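Alpha-galactosidase (Thermus thermophilus, PDB 6LCJ) probably hydrolyses alpha-galactosides as a hexameric glycosidase of the GH36 (melibiase) family. Local coordinates at residues Asn365-Arg368 with Ser369-Ala373; Leu68-Glu71 with Ala72-Pro75; Gln76-Asp79 with Pro80-Glu84; Asn411-Pro415 with Glu416-Leu420; Ala264-Trp268 with Gly269-Tyr273. One frame throughout, in Å; residues are numbered along the deposited sequence.

Along the chain the order is contact 2, contact 3, contact 5, contact 1, contact 4. Contacts 2 and 3 follow one another in the segment leading from strand 56-59 into helix 80-84, with centres about 8 Å apart. Contact 5 is the hairpin of strands 263-267 and 270-274, about 11 Å from contact 2 centre to centre, and contact 1 is helix 366-371, about 12 Å from contact 2. Residues 68-84 thus touch the hairpin and the end of that helix, tying an early part of the chain to elements of the TIM-barrel region. Contact 4, the start of helix 415-428, stands apart, about 20 Å from contact 1 between centres. Contacts 1, 2, 4 and 5 all reach the second subunit.

Contact 1: residues Asn365-Arg368 with Ser369-Ala373; sequences NEER and SFWLA
The backbone of S369 closes the first turn of helix 366-371 by donating to N365 O at 2.9 Å, and F370 N follows by donating to E366 O. This is a short helix with an asparagine N-cap that ends in a wider pi-type turn: L372 N skips one residue more and binds E367 O at 3.1 Å. N365 suits the cap because its OD1 accepts, weakly, from the amides of E367 and R368, while its ND2 reaches N365 OD1 of the second subunit. E367 and W371 lie side by side and point the same way, carboxylate and indole planes only 17° apart. E367 OE2 approaches W371 CD1 at 3.7 Å, but its charge is met by R73 of the second subunit. With its CG trans to the backbone N (chi1 -180°), F370 carries its ring to W371, so that F370 CD2 stands 3.7 Å above the centre of the W371 ring. The wide indole can thus take F370 over one face and also meet F266 of the second subunit edge-to-face. E366, bent at chi2 (-89°), brings its carboxylate oxygen OE2 to 3.5 Å from S369 CB.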
loop_
_atom_site.group_PDB
_atom_site.type_symbol
_atom_site.label_atom_id
_atom_site.label_comp_id
_atom_site.label_asym_id
_atom_site.label_seq_id
_atom_site.Cartn_x
_atom_site.Cartn_y
_atom_site.Cartn_z
ATOM N N ASN E 365 -34.421 8.723 -0.204
ATOM C CA ASN E 365 -33.574 8.182 -1.255
ATOM C C ASN E 365 -32.498 7.341 -0.575
ATOM O O ASN E 365 -31.531 7.874 -0.019
ATOM C CB ASN E 365 -32.978 9.299 -2.101
ATOM C CG ASN E 365 -32.054 8.770 -3.200
ATOM O OD1 ASN E 365 -31.605 7.632 -3.162
ATOM N ND2 ASN E 365 -31.762 9.606 -4.173
ATOM N N GLU E 366 -32.643 6.016 -0.635
ATOM C CA GLU E 366 -31.746 5.179 0.151
ATOM C C GLU E 366 -30.418 4.908 -0.535
ATOM O O GLU E 366 -29.475 4.486 0.134
ATOM C CB GLU E 366 -32.433 3.866 0.541
ATOM C CG GLU E 366 -33.250 4.010 1.864
ATOM C CD GLU E 366 -32.443 3.715 3.147
ATOM O OE1 GLU E 366 -32.488 2.560 3.644
ATOM O OE2 GLU E 366 -31.767 4.651 3.656
ATOM N N GLU E 367 -30.291 5.185 -1.830
ATOM C CA GLU E 367 -28.951 5.225 -2.403
ATOM C C GLU E 367 -28.101 6.301 -1.740
ATOM O O GLU E 367 -26.924 6.077 -1.443
ATOM C CB GLU E 367 -29.012 5.444 -3.912
ATOM C CG GLU E 367 -28.989 4.134 -4.681
ATOM C CD GLU E 367 -30.255 3.366 -4.441
ATOM O OE1 GLU E 367 -31.316 3.990 -4.595
ATOM O OE2 GLU E 367 -30.201 2.177 -4.065
ATOM N N ARG E 368 -28.681 7.472 -1.481
ATOM C CA ARG E 368 -27.909 8.534 -0.844
ATOM C C ARG E 368 -27.855 8.372 0.674
ATOM O O ARG E 368 -26.806 8.603 1.290
ATOM C CB ARG E 368 -28.486 9.897 -1.225
ATOM C CG ARG E 368 -27.772 11.052 -0.567
ATOM C CD ARG E 368 -28.092 12.367 -1.261
ATOM N NE ARG E 368 -27.341 13.451 -0.650
ATOM C CZ ARG E 368 -27.419 14.729 -1.003
ATOM N NH1 ARG E 368 -28.215 15.115 -1.993
ATOM N NH2 ARG E 368 -26.688 15.618 -0.355
ATOM N N SER E 369 -28.953 7.950 1.299
ATOM C CA SER E 369 -28.947 7.889 2.751
ATOM C C SER E 369 -28.177 6.684 3.279
ATOM O O SER E 369 -27.545 6.771 4.338
ATOM C CB SER E 369 -30.379 7.891 3.270
ATOM O OG SER E 369 -30.978 9.142 2.988
ATOM N N PHE E 370 -28.196 5.564 2.568
ATOM C CA PHE E 370 -27.528 4.362 3.049
ATOM C C PHE E 370 -26.214 4.086 2.320
ATOM O O PHE E 370 -25.163 3.999 2.956
ATOM C CB PHE E 370 -28.482 3.165 2.941
ATOM C CG PHE E 370 -27.881 1.883 3.413
ATOM C CD1 PHE E 370 -27.896 1.553 4.763
ATOM C CD2 PHE E 370 -27.276 1.009 2.513
ATOM C CE1 PHE E 370 -27.328 0.370 5.214
ATOM C CE2 PHE E 370 -26.700 -0.179 2.951
ATOM C CZ PHE E 370 -26.729 -0.502 4.307
ATOM N N TRP E 371 -26.232 3.953 0.993
ATOM C CA TRP E 371 -25.018 3.558 0.287
ATOM C C TRP E 371 -23.949 4.641 0.349
ATOM O O TRP E 371 -22.759 4.337 0.492
ATOM C CB TRP E 371 -25.359 3.191 -1.154
ATOM C CG TRP E 371 -26.209 1.963 -1.191
ATOM C CD1 TRP E 371 -27.528 1.896 -1.492
ATOM C CD2 TRP E 371 -25.796 0.625 -0.871
ATOM N NE1 TRP E 371 -27.973 0.597 -1.403
ATOM C CE2 TRP E 371 -26.929 -0.206 -1.022
ATOM C CE3 TRP E 371 -24.576 0.045 -0.483
ATOM C CZ2 TRP E 371 -26.883 -1.595 -0.801
ATOM C CZ3 TRP E 371 -24.532 -1.340 -0.263
ATOM C CH2 TRP E 371 -25.683 -2.138 -0.421
ATOM N N LEU E 372 -24.345 5.901 0.271
ATOM C CA LEU E 372 -23.400 6.994 0.431
ATOM C C LEU E 372 -23.338 7.510 1.864
ATOM O O LEU E 372 -22.530 8.399 2.157
ATOM C CB LEU E 372 -23.755 8.128 -0.540
ATOM C CG LEU E 372 -23.781 7.690 -2.008
ATOM C CD1 LEU E 372 -24.488 8.721 -2.874
ATOM C CD2 LEU E 372 -22.382 7.434 -2.515
ATOM N N ALA E 373 -24.180 6.987 2.754
ATOM C CA ALA E 373 -24.170 7.344 4.172
ATOM C C ALA E 373 -24.271 8.864 4.366
ATOM O O ALA E 373 -23.509 9.478 5.120
ATOM C CB ALA E 373 -22.928 6.768 4.854
#

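Contact 2: residues Leu68-Glu71 with Ala72-Pro75; sequences LLPE and ARRP
The guanidinium of R74 grips the carbonyl oxygen of L68 side-on, NE at 2.8 Å and NH2 at 2.9 Å from L68 O. That oxygen lies only 9° out of the guanidinium plane. Over one face of the same group comes E71, its CG 3.8 Å from R74 NH1; its carboxylate adds only a long salt bridge through charge alone, and E84 is the closer acid for NH1. An extended chain beyond CG (chi2 176°, chi3 176°) gives R74 the reach to turn back on L68. With R74 cut back to an alanine, L68 O would probably lose both donors and E84 its close counter-charge. Behind this lies a 3-10 turn: R73 N binds P70 O and R74 N binds E71 O. P70, after a cis peptide bond, starts it. A water joins L69 O to R73 NH1, an arginine that also pairs with E367 of the second subunit. The turn lies between strand 56-59 and helix 80-84, with L69 bonded through its backbone to L372 beside helix 366-371 and P75 packed on strand 263-267.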
loop_
_atom_site.group_PDB
_atom_site.type_symbol
_atom_site.label_atom_id
_atom_site.label_comp_id
_atom_site.label_asym_id
_atom_site.label_seq_id
_atom_site.Cartn_x
_atom_site.Cartn_y
_atom_site.Cartn_z
ATOM N N LEU E 68 -18.999 9.880 5.164
ATOM C CA LEU E 68 -20.034 10.403 4.289
ATOM C C LEU E 68 -19.460 10.520 2.888
ATOM O O LEU E 68 -18.359 11.048 2.707
ATOM C CB LEU E 68 -20.517 11.766 4.795
ATOM C CG LEU E 68 -21.695 12.447 4.099
ATOM C CD1 LEU E 68 -22.477 13.269 5.107
ATOM C CD2 LEU E 68 -21.251 13.318 2.939
ATOM N N LEU E 69 -20.204 10.042 1.899
ATOM C CA LEU E 69 -19.773 10.042 0.512
ATOM C C LEU E 69 -20.774 10.807 -0.332
ATOM O O LEU E 69 -21.938 10.961 0.059
ATOM C CB LEU E 69 -19.635 8.610 -0.033
ATOM C CG LEU E 69 -18.639 7.705 0.698
ATOM C CD1 LEU E 69 -18.547 6.354 0.018
ATOM C CD2 LEU E 69 -17.285 8.372 0.782
ATOM N N PRO E 70 -20.344 11.349 -1.483
ATOM C CA PRO E 70 -18.953 11.419 -1.933
ATOM C C PRO E 70 -18.184 12.504 -1.168
ATOM O O PRO E 70 -18.813 13.375 -0.558
ATOM C CB PRO E 70 -19.099 11.789 -3.397
ATOM C CG PRO E 70 -20.299 12.663 -3.389
ATOM C CD PRO E 70 -21.246 12.025 -2.430
ATOM N N GLU E 71 -16.851 12.458 -1.208
ATOM C CA GLU E 71 -16.052 13.489 -0.555
ATOM C C GLU E 71 -16.472 14.892 -0.995
ATOM O O GLU E 71 -16.509 15.821 -0.181
ATOM C CB GLU E 71 -14.573 13.259 -0.864
ATOM C CG GLU E 71 -13.631 13.459 0.310
ATOM C CD GLU E 71 -12.445 12.502 0.278
ATOM O OE1 GLU E 71 -11.325 12.935 -0.079
ATOM O OE2 GLU E 71 -12.635 11.313 0.613
ATOM N N ALA E 72 -16.811 15.057 -2.279
ATOM C CA ALA E 72 -17.092 16.377 -2.840
ATOM C C ALA E 72 -18.258 17.084 -2.164
ATOM O O ALA E 72 -18.357 18.315 -2.275
ATOM C CB ALA E 72 -17.395 16.267 -4.335
ATOM N N ARG E 73 -19.157 16.336 -1.500
ATOM C CA ARG E 73 -20.351 16.893 -0.873
ATOM C C ARG E 73 -20.208 17.146 0.624
ATOM O O ARG E 73 -21.139 17.682 1.233
ATOM C CB ARG E 73 -21.533 15.970 -1.097
ATOM C CG ARG E 73 -22.242 16.158 -2.405
ATOM C CD ARG E 73 -23.630 15.606 -2.238
ATOM N NE ARG E 73 -24.378 15.496 -3.481
ATOM C CZ ARG E 73 -24.987 14.387 -3.883
ATOM N NH1 ARG E 73 -24.923 13.276 -3.157
ATOM N NH2 ARG E 73 -25.663 14.390 -5.015
ATOM N N ARG E 74 -19.085 16.773 1.238
ATOM C CA ARG E 74 -18.897 17.057 2.660
ATOM C C ARG E 74 -18.979 18.535 3.032
ATOM O O ARG E 74 -19.579 18.838 4.077
ATOM C CB ARG E 74 -17.569 16.472 3.129
ATOM C CG ARG E 74 -17.595 14.986 3.101
ATOM C CD ARG E 74 -16.282 14.399 3.460
ATOM N NE ARG E 74 -16.423 12.952 3.502
ATOM C CZ ARG E 74 -15.429 12.110 3.748
ATOM N NH1 ARG E 74 -14.210 12.571 3.985
ATOM N NH2 ARG E 74 -15.663 10.807 3.746
ATOM N N PRO E 75 -18.420 19.488 2.278
ATOM C CA PRO E 75 -18.520 20.895 2.721
ATOM C C PRO E 75 -19.953 21.415 2.816
ATOM O O PRO E 75 -20.203 22.365 3.571
ATOM C CB PRO E 75 -17.708 21.662 1.666
ATOM C CG PRO E 75 -16.763 20.633 1.090
ATOM C CD PRO E 75 -17.549 19.342 1.095
HETATM O O HOH W 1 -24.076 12.510 -0.875
#

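Contact 3: residues Gln76-Asp79 with Pro80-Glu84; sequences QADD and PFLLE
D79 caps the helical turn 80-84 by turning its carboxylate back on F81: OD1 accepts from F81 N at 3.0 Å, on the anti side and 35° out of the carboxylate plane. A chi1 of -177°, which sets CG beside the carbonyl carbon, places the acid there. P80 suits the first helical position, which needs no N-H for a helix bond. The other oxygen, D79 OD2, meets R114 and the amide of A314, so both ends of this buried acid are held. A leucine in its place would probably leave F81 N without its cap and R114 without its charge partner. The tight part lies on the inner side. There L83 CD1 presses on D78 CB at 3.7 Å and on A77 CB at 4.0 Å, while L82 CD2 lies against D78 OD1 at 3.3 Å. D78 OD1 also accepts from D79 N at 2.7 Å, and OD2 meets R47. The solvent side is at E84, exposed but paired with R74; F81 packs edge-to-face on W89. The turn is loosely bonded: L83 N donates to P80 O and only weakly to D79 O. It lies against strands 44-48 and 113-117, L82 touching R47 of the one and R114 of the other.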
loop_
_atom_site.group_PDB
_atom_site.type_symbol
_atom_site.label_atom_id
_atom_site.label_comp_id
_atom_site.label_asym_id
_atom_site.label_seq_id
_atom_site.Cartn_x
_atom_site.Cartn_y
_atom_site.Cartn_z
ATOM N N GLN E 76 -20.906 20.824 2.098
ATOM C CA GLN E 76 -22.296 21.260 2.176
ATOM C C GLN E 76 -23.152 20.356 3.059
ATOM O O GLN E 76 -24.364 20.568 3.140
ATOM C CB GLN E 76 -22.912 21.355 0.774
ATOM C CG GLN E 76 -23.473 20.058 0.235
ATOM C CD GLN E 76 -23.246 19.930 -1.261
ATOM O OE1 GLN E 76 -22.225 20.383 -1.766
ATOM N NE2 GLN E 76 -24.190 19.310 -1.977
ATOM N N ALA E 77 -22.550 19.367 3.724
ATOM C CA ALA E 77 -23.242 18.448 4.615
ATOM C C ALA E 77 -23.080 18.821 6.087
ATOM O O ALA E 77 -24.041 18.725 6.860
ATOM C CB ALA E 77 -22.743 17.014 4.391
ATOM N N ASP E 78 -21.894 19.268 6.493
ATOM C CA ASP E 78 -21.629 19.522 7.902
ATOM C C ASP E 78 -20.337 20.327 8.005
ATOM O O ASP E 78 -19.693 20.645 7.001
ATOM C CB ASP E 78 -21.547 18.195 8.674
ATOM C CG ASP E 78 -22.039 18.300 10.118
ATOM O OD1 ASP E 78 -21.844 19.359 10.762
ATOM O OD2 ASP E 78 -22.603 17.296 10.621
ATOM N N ASP E 79 -19.976 20.670 9.232
ATOM C CA ASP E 79 -18.630 21.115 9.556
ATOM C C ASP E 79 -17.635 20.064 9.070
ATOM O O ASP E 79 -17.668 18.924 9.561
ATOM C CB ASP E 79 -18.532 21.320 11.073
ATOM C CG ASP E 79 -17.187 21.870 11.537
ATOM O OD1 ASP E 79 -16.143 21.677 10.866
ATOM O OD2 ASP E 79 -17.186 22.480 12.628
ATOM N N PRO E 80 -16.747 20.390 8.120
ATOM C CA PRO E 80 -15.835 19.362 7.581
ATOM C C PRO E 80 -15.027 18.635 8.639
ATOM O O PRO E 80 -14.763 17.437 8.480
ATOM C CB PRO E 80 -14.938 20.158 6.628
ATOM C CG PRO E 80 -15.779 21.325 6.214
ATOM C CD PRO E 80 -16.583 21.689 7.442
ATOM N N PHE E 81 -14.654 19.307 9.730
ATOM C CA PHE E 81 -13.963 18.619 10.819
ATOM C C PHE E 81 -14.803 17.471 11.361
ATOM O O PHE E 81 -14.314 16.346 11.512
ATOM C CB PHE E 81 -13.623 19.606 11.933
ATOM C CG PHE E 81 -12.960 18.968 13.121
ATOM C CD1 PHE E 81 -13.721 18.407 14.144
ATOM C CD2 PHE E 81 -11.575 18.928 13.222
ATOM C CE1 PHE E 81 -13.121 17.804 15.239
ATOM C CE2 PHE E 81 -10.963 18.337 14.318
ATOM C CZ PHE E 81 -11.743 17.769 15.327
ATOM N N LEU E 82 -16.077 17.739 11.665
ATOM C CA LEU E 82 -16.973 16.718 12.203
ATOM C C LEU E 82 -17.081 15.492 11.305
ATOM O O LEU E 82 -17.451 14.419 11.782
ATOM C CB LEU E 82 -18.375 17.306 12.395
ATOM C CG LEU E 82 -18.810 17.914 13.731
ATOM C CD1 LEU E 82 -17.733 18.808 14.301
ATOM C CD2 LEU E 82 -20.092 18.693 13.508
ATOM N N LEU E 83 -16.795 15.634 10.013
ATOM C CA LEU E 83 -16.980 14.560 9.052
ATOM C C LEU E 83 -15.687 13.827 8.713
ATOM O O LEU E 83 -15.747 12.747 8.126
ATOM C CB LEU E 83 -17.607 15.111 7.762
ATOM C CG LEU E 83 -19.031 15.652 7.863
ATOM C CD1 LEU E 83 -19.538 16.057 6.500
ATOM C CD2 LEU E 83 -19.963 14.636 8.508
ATOM N N GLU E 84 -14.525 14.389 9.045
ATOM C CA GLU E 84 -13.257 13.709 8.820
ATOM C C GLU E 84 -12.754 12.975 10.055
ATOM O O GLU E 84 -11.734 12.288 9.967
ATOM C CB GLU E 84 -12.168 14.700 8.351
ATOM C CG GLU E 84 -12.558 15.641 7.206
ATOM C CD GLU E 84 -12.590 14.972 5.829
ATOM O OE1 GLU E 84 -11.768 14.052 5.589
ATOM O OE2 GLU E 84 -13.439 15.364 4.992
#

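Contact 4: residues Asn411-Pro415 with Glu416-Leu420; sequences NLLSP and EEMRL
S414 sets its OG between its own backbone N and carbonyl carbon (chi1 85°), while E417, extended beyond CG (chi2 164°), swings its carboxylate back to meet the same residue. Together they make a capping box at the start of helix 415-428. E417 N donates to S414 OG at 3.0 Å, and S414 N donates to E417 OE1 at 2.7 Å, almost straight at 173°. Serine fits because its short hydroxyl can accept from the helix end, and the ring of P415 fits the first turn, where a missing N-H costs no helix bond. The first turn closes as M418 N donates to S414 O. Before the cap, N411 OD1 accepts from L413 N in an Asx turn. N411 ND2, bonded to R407 O, also comes to 3.6 Å from M418 SD, and L413 CB packs on M418 CG at 3.9 Å. A water bridges S414 OG and E416 OE2. E416 and E417 both sit in the first turn, where the positive end of the helix dipole would probably stabilise their carboxylates.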
loop_
_atom_site.group_PDB
_atom_site.type_symbol
_atom_site.label_atom_id
_atom_site.label_comp_id
_atom_site.label_asym_id
_atom_site.label_seq_id
_atom_site.Cartn_x
_atom_site.Cartn_y
_atom_site.Cartn_z
ATOM N N ASN E 411 -45.955 13.595 -6.330
ATOM C CA ASN E 411 -45.526 13.394 -4.953
ATOM C C ASN E 411 -45.597 11.901 -4.681
ATOM O O ASN E 411 -46.562 11.255 -5.075
ATOM C CB ASN E 411 -46.411 14.198 -3.982
ATOM C CG ASN E 411 -45.953 14.091 -2.545
ATOM O OD1 ASN E 411 -44.908 13.508 -2.271
ATOM N ND2 ASN E 411 -46.748 14.640 -1.609
ATOM N N LEU E 412 -44.561 11.343 -4.066
ATOM C CA LEU E 412 -44.553 9.924 -3.746
ATOM C C LEU E 412 -44.901 9.656 -2.298
ATOM O O LEU E 412 -44.985 8.489 -1.903
ATOM C CB LEU E 412 -43.188 9.298 -4.037
ATOM C CG LEU E 412 -42.654 9.343 -5.458
ATOM C CD1 LEU E 412 -41.367 8.511 -5.532
ATOM C CD2 LEU E 412 -43.725 8.877 -6.458
ATOM N N LEU E 413 -45.097 10.703 -1.504
ATOM C CA LEU E 413 -45.291 10.537 -0.075
ATOM C C LEU E 413 -46.658 9.936 0.230
ATOM O O LEU E 413 -47.652 10.211 -0.448
ATOM C CB LEU E 413 -45.148 11.882 0.619
ATOM C CG LEU E 413 -43.716 12.385 0.740
ATOM C CD1 LEU E 413 -43.728 13.834 1.179
ATOM C CD2 LEU E 413 -42.966 11.511 1.722
ATOM N N SER E 414 -46.708 9.133 1.274
ATOM C CA SER E 414 -47.992 8.599 1.693
ATOM C C SER E 414 -48.746 9.612 2.550
ATOM O O SER E 414 -48.150 10.509 3.150
ATOM C CB SER E 414 -47.808 7.293 2.462
ATOM O OG SER E 414 -47.554 7.547 3.831
ATOM N N PRO E 415 -50.075 9.506 2.594
ATOM C CA PRO E 415 -50.846 10.434 3.435
ATOM C C PRO E 415 -50.475 10.366 4.899
ATOM O O PRO E 415 -50.509 11.393 5.584
ATOM C CB PRO E 415 -52.291 9.994 3.183
ATOM C CG PRO E 415 -52.242 9.430 1.770
ATOM C CD PRO E 415 -50.939 8.717 1.695
ATOM N N GLU E 416 -50.095 9.203 5.409
ATOM C CA GLU E 416 -49.662 9.187 6.797
ATOM C C GLU E 416 -48.270 9.802 6.945
ATOM O O GLU E 416 -48.000 10.483 7.942
ATOM C CB GLU E 416 -49.733 7.759 7.362
ATOM C CG GLU E 416 -48.422 6.990 7.393
ATOM C CD GLU E 416 -48.599 5.498 7.686
ATOM O OE1 GLU E 416 -48.681 5.127 8.885
ATOM O OE2 GLU E 416 -48.644 4.697 6.717
ATOM N N GLU E 417 -47.392 9.617 5.951
ATOM C CA GLU E 417 -46.105 10.298 5.968
ATOM C C GLU E 417 -46.293 11.813 5.957
ATOM O O GLU E 417 -45.686 12.530 6.759
ATOM C CB GLU E 417 -45.257 9.832 4.784
ATOM C CG GLU E 417 -44.656 8.427 4.978
ATOM C CD GLU E 417 -44.144 7.794 3.681
ATOM O OE1 GLU E 417 -44.493 8.285 2.586
ATOM O OE2 GLU E 417 -43.398 6.793 3.749
ATOM N N MET E 418 -47.178 12.315 5.094
ATOM C CA MET E 418 -47.409 13.757 5.025
ATOM C C MET E 418 -47.937 14.334 6.341
ATOM O O MET E 418 -47.682 15.502 6.653
ATOM C CB MET E 418 -48.387 14.071 3.901
ATOM C CG MET E 418 -47.800 13.975 2.539
ATOM S SD MET E 418 -48.968 14.489 1.264
ATOM C CE MET E 418 -49.530 12.882 0.645
ATOM N N ARG E 419 -48.689 13.548 7.110
ATOM C CA ARG E 419 -49.247 14.043 8.362
ATOM C C ARG E 419 -48.167 14.291 9.410
ATOM O O ARG E 419 -48.313 15.186 10.252
ATOM C CB ARG E 419 -50.283 13.043 8.869
ATOM C CG ARG E 419 -50.890 13.369 10.219
ATOM C CD ARG E 419 -52.253 12.683 10.391
ATOM N NE ARG E 419 -53.336 13.347 9.651
ATOM C CZ ARG E 419 -53.861 12.889 8.510
ATOM N NH1 ARG E 419 -53.399 11.765 7.960
ATOM N NH2 ARG E 419 -54.852 13.557 7.918
ATOM N N LEU E 420 -47.087 13.507 9.390
ATOM C CA LEU E 420 -45.974 13.761 10.305
ATOM C C LEU E 420 -45.372 15.146 10.077
ATOM O O LEU E 420 -45.070 15.871 11.034
ATOM C CB LEU E 420 -44.897 12.691 10.132
ATOM C CG LEU E 420 -45.299 11.231 10.312
ATOM C CD1 LEU E 420 -44.092 10.354 10.043
ATOM C CD2 LEU E 420 -45.835 10.998 11.697
HETATM O O HOH W 2 -46.446 4.664 4.603
#

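Contact 5: residues Ala264-Trp268 with Gly269-Tyr273; sequences AGFNW and GRPLY
F266 lays its ring over the backbone of the opposite strand: R270 C sits 3.5 Å above the ring plane, offset toward the rim. Its CZ approaches G269 O at 3.4 Å, and CE2 meets P271 CD at 3.8 Å, an apolar contact that a proline ring provides well. A chi1 of -166° turns the ring across to the partner strand. L272, on the sheet face of N267, crosses the indole of the turn residue W268 at about a right angle, its CD2 lying in the indole plane 3.6 Å from W268 CZ3. N267 ND2 lies over that indole's centre, 3.2 Å above the plane. The two strands form an antiparallel beta hairpin closed by a type I' turn from N267 to R270, with mutual bonds N267 N to R270 O (3.1 Å) and R270 N to N267 O (3.0 Å). G269 has positive phi (73°), which glycine tolerates easily, and at G265 a beta carbon would jam against the carbonyl of A264. L272 CD1 reaches N267 CB at 3.7 Å, and L272 CB packs on A264 CB. W268 NE1 is bonded to D197 and its ring meets F305; R270 bends back over W268 O while its NE pairs with D242.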
loop_
_atom_site.group_PDB
_atom_site.type_symbol
_atom_site.label_atom_id
_atom_site.label_comp_id
_atom_site.label_asym_id
_atom_site.label_seq_id
_atom_site.Cartn_x
_atom_site.Cartn_y
_atom_site.Cartn_z
ATOM N N ALA E 264 -16.613 24.381 -1.622
ATOM C CA ALA E 264 -17.842 24.566 -0.857
ATOM C C ALA E 264 -18.907 23.533 -1.213
ATOM O O ALA E 264 -20.071 23.704 -0.851
ATOM C CB ALA E 264 -18.389 25.982 -1.046
ATOM N N GLY E 265 -18.537 22.469 -1.909
ATOM C CA GLY E 265 -19.467 21.407 -2.223
ATOM C C GLY E 265 -19.752 21.192 -3.695
ATOM O O GLY E 265 -19.012 21.656 -4.565
ATOM N N PHE E 266 -20.838 20.481 -3.982
ATOM C CA PHE E 266 -21.181 20.084 -5.340
ATOM C C PHE E 266 -22.691 20.120 -5.490
ATOM O O PHE E 266 -23.405 19.376 -4.811
ATOM C CB PHE E 266 -20.644 18.692 -5.652
ATOM C CG PHE E 266 -20.668 18.354 -7.104
ATOM C CD1 PHE E 266 -21.811 17.821 -7.689
ATOM C CD2 PHE E 266 -19.552 18.583 -7.898
ATOM C CE1 PHE E 266 -21.831 17.514 -9.035
ATOM C CE2 PHE E 266 -19.568 18.286 -9.252
ATOM C CZ PHE E 266 -20.703 17.745 -9.822
ATOM N N ASN E 267 -23.174 20.973 -6.387
ATOM C CA ASN E 267 -24.605 21.167 -6.569
ATOM C C ASN E 267 -24.819 21.770 -7.946
ATOM O O ASN E 267 -23.895 22.330 -8.542
ATOM C CB ASN E 267 -25.193 22.061 -5.470
ATOM C CG ASN E 267 -26.683 21.843 -5.276
ATOM O OD1 ASN E 267 -27.173 20.718 -5.362
ATOM N ND2 ASN E 267 -27.409 22.923 -5.011
ATOM N N TRP E 268 -26.049 21.642 -8.448
ATOM C CA TRP E 268 -26.377 22.041 -9.823
ATOM C C TRP E 268 -25.366 21.467 -10.821
ATOM O O TRP E 268 -25.002 22.102 -11.811
ATOM C CB TRP E 268 -26.464 23.570 -9.957
ATOM C CG TRP E 268 -27.313 24.262 -8.948
ATOM C CD1 TRP E 268 -28.671 24.416 -8.986
ATOM C CD2 TRP E 268 -26.870 24.919 -7.754
ATOM N NE1 TRP E 268 -29.100 25.132 -7.891
ATOM C CE2 TRP E 268 -28.014 25.445 -7.116
ATOM C CE3 TRP E 268 -25.620 25.117 -7.166
ATOM C CZ2 TRP E 268 -27.942 26.141 -5.908
ATOM C CZ3 TRP E 268 -25.549 25.807 -5.969
ATOM C CH2 TRP E 268 -26.700 26.311 -5.351
ATOM N N GLY E 269 -24.875 20.265 -10.537
ATOM C CA GLY E 269 -23.943 19.606 -11.435
ATOM C C GLY E 269 -22.534 20.154 -11.495
ATOM O O GLY E 269 -21.765 19.732 -12.367
ATOM N N ARG E 270 -22.140 21.051 -10.596
ATOM C CA ARG E 270 -20.818 21.655 -10.681
ATOM C C ARG E 270 -20.211 21.879 -9.303
ATOM O O ARG E 270 -20.932 21.994 -8.302
ATOM C CB ARG E 270 -20.877 22.987 -11.435
ATOM C CG ARG E 270 -22.028 23.847 -11.005
ATOM C CD ARG E 270 -22.104 25.054 -11.893
ATOM N NE ARG E 270 -21.877 24.695 -13.282
ATOM C CZ ARG E 270 -22.800 24.821 -14.226
ATOM N NH1 ARG E 270 -24.001 25.294 -13.908
ATOM N NH2 ARG E 270 -22.524 24.475 -15.479
ATOM N N PRO E 271 -18.880 21.950 -9.222
ATOM C CA PRO E 271 -18.222 22.293 -7.956
ATOM C C PRO E 271 -18.587 23.691 -7.494
ATOM O O PRO E 271 -18.717 24.619 -8.291
ATOM C CB PRO E 271 -16.731 22.197 -8.294
ATOM C CG PRO E 271 -16.671 21.287 -9.459
ATOM C CD PRO E 271 -17.903 21.589 -10.256
ATOM N N LEU E 272 -18.725 23.832 -6.182
ATOM C CA LEU E 272 -19.102 25.079 -5.548
ATOM C C LEU E 272 -17.897 25.701 -4.861
ATOM O O LEU E 272 -17.023 25.008 -4.335
ATOM C CB LEU E 272 -20.213 24.863 -4.518
ATOM C CG LEU E 272 -21.449 24.117 -5.011
ATOM C CD1 LEU E 272 -22.410 23.945 -3.856
ATOM C CD2 LEU E 272 -22.084 24.863 -6.169
ATOM N N TYR E 273 -17.881 27.023 -4.861
ATOM C CA TYR E 273 -16.844 27.807 -4.228
ATOM C C TYR E 273 -17.537 28.887 -3.426
ATOM O O TYR E 273 -18.728 29.136 -3.597
ATOM C CB TYR E 273 -15.872 28.400 -5.266
ATOM C CG TYR E 273 -15.205 27.325 -6.084
ATOM C CD1 TYR E 273 -14.235 26.509 -5.521
ATOM C CD2 TYR E 273 -15.560 27.107 -7.393
ATOM C CE1 TYR E 273 -13.630 25.519 -6.239
ATOM C CE2 TYR E 273 -14.948 26.112 -8.135
ATOM C CZ TYR E 273 -13.987 25.321 -7.548
ATOM O OH TYR E 273 -13.374 24.327 -8.273
#